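Local coordinates for putative integron gene cassette protein (Uncultured bacterium, PDB 3GHJ) that is of unknown function but belongs to the glyoxalase/bleomycin resistance protein/dioxygenase superfamily, whose members commonly bind metals or small ligands, at residues S43-T47 with E48-F52; P100-K103 with A104-K108. The protein carries 1 engineered substitution. All coordinates share one frame; numbering follows the deposited sequence. Where two conformers were deposited one is given.

Interaction 1 of 2, residues S43-T47 with E48-F52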
loop_
_atom_site.group_PDB
_atom_site.type_symbol
_atom_site.label_atom_id
_atom_site.label_comp_id
_atom_site.label_asym_id
_atom_site.label_seq_id
_atom_site.Cartn_x
_atom_site.Cartn_y
_atom_site.Cartn_z
ATOM N N SER A 43 -4.860 2.778 -16.082
ATOM C CA SER A 43 -3.993 3.953 -16.112
ATOM C C SER A 43 -4.827 5.227 -16.247
ATOM O O SER A 43 -4.549 6.235 -15.598
ATOM C CB SER A 43 -2.971 3.856 -17.242
ATOM O OG SER A 43 -2.065 2.787 -17.029
ATOM N N GLN A 44 -5.854 5.181 -17.088
ATOM C CA GLN A 44 -6.725 6.338 -17.265
ATOM C C GLN A 44 -7.417 6.718 -15.957
ATOM O O GLN A 44 -7.520 7.890 -15.621
ATOM C CB GLN A 44 -7.750 6.067 -18.368
ATOM C CG GLN A 44 -7.125 5.961 -19.748
ATOM C CD GLN A 44 -8.102 5.481 -20.803
ATOM O OE1 GLN A 44 -9.238 5.118 -20.498
ATOM N NE2 GLN A 44 -7.662 5.475 -22.056
ATOM N N PHE A 45 -7.880 5.723 -15.211
ATOM C CA PHE A 45 -8.538 5.986 -13.938
ATOM C C PHE A 45 -7.568 6.619 -12.932
ATOM O O PHE A 45 -7.864 7.644 -12.321
ATOM C CB PHE A 45 -9.122 4.693 -13.368
ATOM C CG PHE A 45 -9.782 4.850 -12.023
ATOM C CD1 PHE A 45 -9.046 4.724 -10.843
ATOM C CD2 PHE A 45 -11.146 5.107 -11.934
ATOM C CE1 PHE A 45 -9.657 4.865 -9.607
ATOM C CE2 PHE A 45 -11.762 5.242 -10.703
ATOM C CZ PHE A 45 -11.020 5.114 -9.539
ATOM N N TYR A 46 -6.408 5.999 -12.756
ATOM C CA TYR A 46 -5.464 6.479 -11.751
ATOM C C TYR A 46 -4.861 7.846 -12.081
ATOM O O TYR A 46 -4.558 8.622 -11.183
ATOM C CB TYR A 46 -4.379 5.419 -11.478
ATOM C CG TYR A 46 -4.889 4.275 -10.614
ATOM C CD1 TYR A 46 -5.565 3.193 -11.170
ATOM C CD2 TYR A 46 -4.735 4.305 -9.234
ATOM C CE1 TYR A 46 -6.056 2.155 -10.374
ATOM C CE2 TYR A 46 -5.222 3.277 -8.434
ATOM C CZ TYR A 46 -5.877 2.211 -9.007
ATOM O OH TYR A 46 -6.357 1.201 -8.202
ATOM N N THR A 47 -4.713 8.153 -13.367
ATOM C CA THR A 47 -4.171 9.454 -13.746
ATOM C C THR A 47 -5.260 10.526 -13.881
ATOM O O THR A 47 -5.114 11.630 -13.366
ATOM C CB THR A 47 -3.346 9.379 -15.048
ATOM O OG1 THR A 47 -4.179 8.933 -16.129
ATOM C CG2 THR A 47 -2.169 8.433 -14.899
ATOM N N GLU A 48 -6.360 10.198 -14.541
ATOM C CA GLU A 48 -7.358 11.225 -14.847
ATOM C C GLU A 48 -8.340 11.457 -13.709
ATOM O O GLU A 48 -8.784 12.586 -13.485
ATOM C CB GLU A 48 -8.109 10.880 -16.136
ATOM C CG GLU A 48 -7.202 10.789 -17.350
ATOM C CD GLU A 48 -7.944 10.383 -18.609
ATOM O OE1 GLU A 48 -9.191 10.357 -18.581
ATOM O OE2 GLU A 48 -7.280 10.089 -19.625
ATOM N N ILE A 49 -8.696 10.398 -12.991
ATOM C CA ILE A 49 -9.630 10.544 -11.889
ATOM C C ILE A 49 -8.906 10.817 -10.574
ATOM O O ILE A 49 -9.221 11.781 -9.879
ATOM C CB ILE A 49 -10.605 9.352 -11.779
ATOM C CG1 ILE A 49 -11.492 9.309 -13.025
ATOM C CG2 ILE A 49 -11.479 9.479 -10.532
ATOM C CD1 ILE A 49 -12.660 8.358 -12.929
ATOM N N LEU A 50 -7.912 9.998 -10.241
ATOM C CA LEU A 50 -7.159 10.232 -9.010
ATOM C C LEU A 50 -6.031 11.259 -9.146
ATOM O O LEU A 50 -5.522 11.753 -8.145
ATOM C CB LEU A 50 -6.618 8.917 -8.432
ATOM C CG LEU A 50 -7.688 7.879 -8.073
ATOM C CD1 LEU A 50 -7.041 6.673 -7.401
ATOM C CD2 LEU A 50 -8.762 8.482 -7.171
ATOM N N GLY A 51 -5.638 11.572 -10.378
ATOM C CA GLY A 51 -4.665 12.637 -10.587
ATOM C C GLY A 51 -3.220 12.235 -10.374
ATOM O O GLY A 51 -2.341 13.094 -10.262
ATOM N N PHE A 52 -2.957 10.935 -10.333
ATOM C CA PHE A 52 -1.582 10.488 -10.188
ATOM C C PHE A 52 -0.784 10.813 -11.449
ATOM O O PHE A 52 -1.343 10.905 -12.553
ATOM C CB PHE A 52 -1.532 8.997 -9.833
ATOM C CG PHE A 52 -2.237 8.662 -8.541
ATOM C CD1 PHE A 52 -2.545 9.657 -7.616
ATOM C CD2 PHE A 52 -2.555 7.350 -8.240
ATOM C CE1 PHE A 52 -3.186 9.349 -6.424
ATOM C CE2 PHE A 52 -3.194 7.030 -7.048
ATOM C CZ PHE A 52 -3.505 8.029 -6.136
#
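I49 sets its CB over one face of the F45 ring, 4.3 Å above the plane and displaced toward the rim, while its tip CD1 meets F45 CD2 at 3.7 Å. The Y46 ring receives F52 at its edge, with F52 CD2 lying in the Y46 plane and F52 CE2 3.8 Å from Y46 CD2; F45 CD1 stands above one Y46 face. L50 serves three rings: its CB sits centrally over a face of F52, and its CD1 touches Y46 CD2 and F45 CE1. With CG anti to the backbone N (chi1 178°), the F45 ring is turned so that CD1 lies over Y46 and CD2 toward I49 CD1.

The backbone shows how the helix unwinds. F45 O accepts from I49 N at 3.0 Å and from L50 N at 3.1 Å, an i+4 bond beside the i+5 bond of a pi-type turn. F52 N then bonds Y46 O at 2.9 Å, in the carbonyl plane, an i+6 bond that bridges G51 with its positive phi of 81°. T47 OG1 and T47 N grip S43 O from opposite faces of its plane, the hydroxyl at 2.8 Å.

Y46 OH bonds D130, and L50 packs on strand 135-140. F52 rests against strands 63-68 and 73-79 and meets F91 edge-to-face, so the end of helix 39-49 is wedged between the two sheets.

Interaction 2 of 2, residues P100-K103 with A104-K108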
loop_
_atom_site.group_PDB
_atom_site.type_symbol
_atom_site.label_atom_id
_atom_site.label_comp_id
_atom_site.label_asym_id
_atom_site.label_seq_id
_atom_site.Cartn_x
_atom_site.Cartn_y
_atom_site.Cartn_z
ATOM N N PRO A 100 -15.156 17.574 -0.326
ATOM C CA PRO A 100 -14.760 17.908 -1.701
ATOM C C PRO A 100 -14.313 16.682 -2.497
ATOM O O PRO A 100 -14.640 16.576 -3.680
ATOM C CB PRO A 100 -13.594 18.881 -1.513
ATOM C CG PRO A 100 -13.836 19.493 -0.161
ATOM C CD PRO A 100 -14.527 18.456 0.675
ATOM N N LEU A 101 -13.584 15.764 -1.868
ATOM C CA LEU A 101 -13.087 14.608 -2.610
ATOM C C LEU A 101 -14.226 13.661 -2.969
ATOM O O LEU A 101 -14.270 13.114 -4.082
ATOM C CB LEU A 101 -12.013 13.879 -1.801
ATOM C CG LEU A 101 -10.655 14.575 -1.801
ATOM C CD1 LEU A 101 -9.784 13.995 -0.692
ATOM C CD2 LEU A 101 -9.981 14.442 -3.160
ATOM N N LYS A 102 -15.143 13.455 -2.029
ATOM C CA LYS A 102 -16.336 12.661 -2.314
ATOM C C LYS A 102 -17.094 13.217 -3.518
ATOM O O LYS A 102 -17.449 12.480 -4.444
ATOM C CB LYS A 102 -17.250 12.605 -1.092
ATOM C CG LYS A 102 -18.587 11.930 -1.365
ATOM C CD LYS A 102 -19.368 11.775 -0.079
ATOM C CE LYS A 102 -20.724 11.139 -0.322
ATOM N NZ LYS A 102 -21.514 11.086 0.943
ATOM N N LYS A 103 -17.320 14.528 -3.508
ATOM C CA LYS A 103 -18.045 15.179 -4.586
ATOM C C LYS A 103 -17.294 15.092 -5.911
ATOM O O LYS A 103 -17.894 14.869 -6.966
ATOM C CB LYS A 103 -18.312 16.641 -4.211
ATOM C CG LYS A 103 -19.321 17.339 -5.121
ATOM C CD LYS A 103 -20.720 16.794 -4.876
ATOM C CE LYS A 103 -21.773 17.562 -5.655
ATOM N NZ LYS A 103 -23.134 17.018 -5.394
ATOM N N ALA A 104 -15.979 15.268 -5.864
ATOM C CA ALA A 104 -15.180 15.213 -7.080
ATOM C C ALA A 104 -15.259 13.826 -7.712
ATOM O O ALA A 104 -15.441 13.695 -8.919
ATOM C CB ALA A 104 -13.741 15.575 -6.790
ATOM N N LEU A 105 -15.115 12.789 -6.896
ATOM C CA LEU A 105 -15.238 11.430 -7.409
ATOM C C LEU A 105 -16.622 11.201 -8.012
ATOM O O LEU A 105 -16.745 10.663 -9.119
ATOM C CB LEU A 105 -14.957 10.400 -6.307
ATOM C CG LEU A 105 -13.507 10.230 -5.849
ATOM C CD1 LEU A 105 -13.458 9.288 -4.658
ATOM C CD2 LEU A 105 -12.647 9.699 -6.978
ATOM N N GLU A 106 -17.655 11.619 -7.287
ATOM C CA GLU A 106 -19.027 11.431 -7.751
ATOM C C GLU A 106 -19.238 12.130 -9.091
ATOM O O GLU A 106 -19.917 11.597 -9.975
ATOM C CB GLU A 106 -20.019 11.932 -6.702
ATOM C CG GLU A 106 -20.131 11.028 -5.483
ATOM C CD GLU A 106 -20.939 11.646 -4.361
ATOM O OE1 GLU A 106 -21.022 12.897 -4.305
ATOM O OE2 GLU A 106 -21.479 10.888 -3.532
ATOM N N SER A 107 -18.650 13.311 -9.248
ATOM C CA SER A 107 -18.820 14.070 -10.486
ATOM C C SER A 107 -18.203 13.338 -11.675
ATOM O O SER A 107 -18.630 13.521 -12.819
ATOM C CB SER A 107 -18.227 15.475 -10.354
ATOM O OG SER A 107 -16.815 15.442 -10.404
ATOM N N LYS A 108 -17.208 12.499 -11.397
ATOM C CA LYS A 108 -16.500 11.771 -12.443
ATOM C C LYS A 108 -17.092 10.376 -12.628
ATOM O O LYS A 108 -16.511 9.542 -13.321
ATOM C CB LYS A 108 -15.005 11.682 -12.117
ATOM C CG LYS A 108 -14.272 13.015 -12.218
ATOM C CD LYS A 108 -12.834 12.899 -11.726
ATOM C CE LYS A 108 -12.112 14.243 -11.782
ATOM N NZ LYS A 108 -10.700 14.162 -11.295
HETATM O O HOH W 1 -22.906 14.236 -6.194
#
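E106 lays its carboxylate beside the shaft of K102, where E106 OE2 comes within 3.3 Å of K102 CE. The charged ends are less close: K102 NZ stands 4.5 Å from E106 OE2, beyond a salt bridge, and bonds instead to the carbonyl of G114. K102 is extended along its whole length, with CG anti to the backbone N (chi1 173°), which leads the ammonium on, away from the carboxylate, toward that carbonyl. Attraction between the charges probably persists at this range.

The other carboxylate oxygen serves K103, whose side chain crosses that of E106 at about a right angle. A water closes the gap, accepting from K103 NZ at 2.9 Å and donating to E106 OE1 at 3.0 Å. A bend at chi2 (71°) swings the outer part of K103 toward the E106 side, and K103 CD comes 4.0 Å from E106 OE1. Thus one glutamate faces two lysines, one through its aliphatic chain and the other through water.

Behind these side chains, E106 N bonds K102 O at 3.0 Å within a regular run of i+4 bonds; L105 N to L101 O is the straightest, at 171°. S107 OG turns back to A104 O at 2.7 Å, holding the last turn where K108 leaves helical geometry.

L101 and L105 face the sheet, packing on F138 of strand 135-140, and L105 also meets F128 of strand 123-129. K102 borders that side through L126, whereas K103 and E106 face outward. Helix 98-107 therefore packs against the sheet containing strands 123-129 and 135-140.

How the interactions relate
From the N terminus, strand 28-36 leads into helix 39-49, and interaction 1 closes the exit turn that enters strand 53-58. Much later, after strand 88-93, interaction 2 spans helix 98-107 up to its exit toward strand 113-118. The two are local and in series, neither nested nor crossed, and occupy corresponding helices of two four-stranded sheets with the same 1-4-3-2 order. Their centres lie about 13 Å apart, yet they touch: K108 NZ probably hydrogen-bonds I49 O at 3.1 Å, and I49 CG2 packs on L105 CD2 at 3.7 Å. These contacts join one helix end to the other and so link both sheet-and-helix halves.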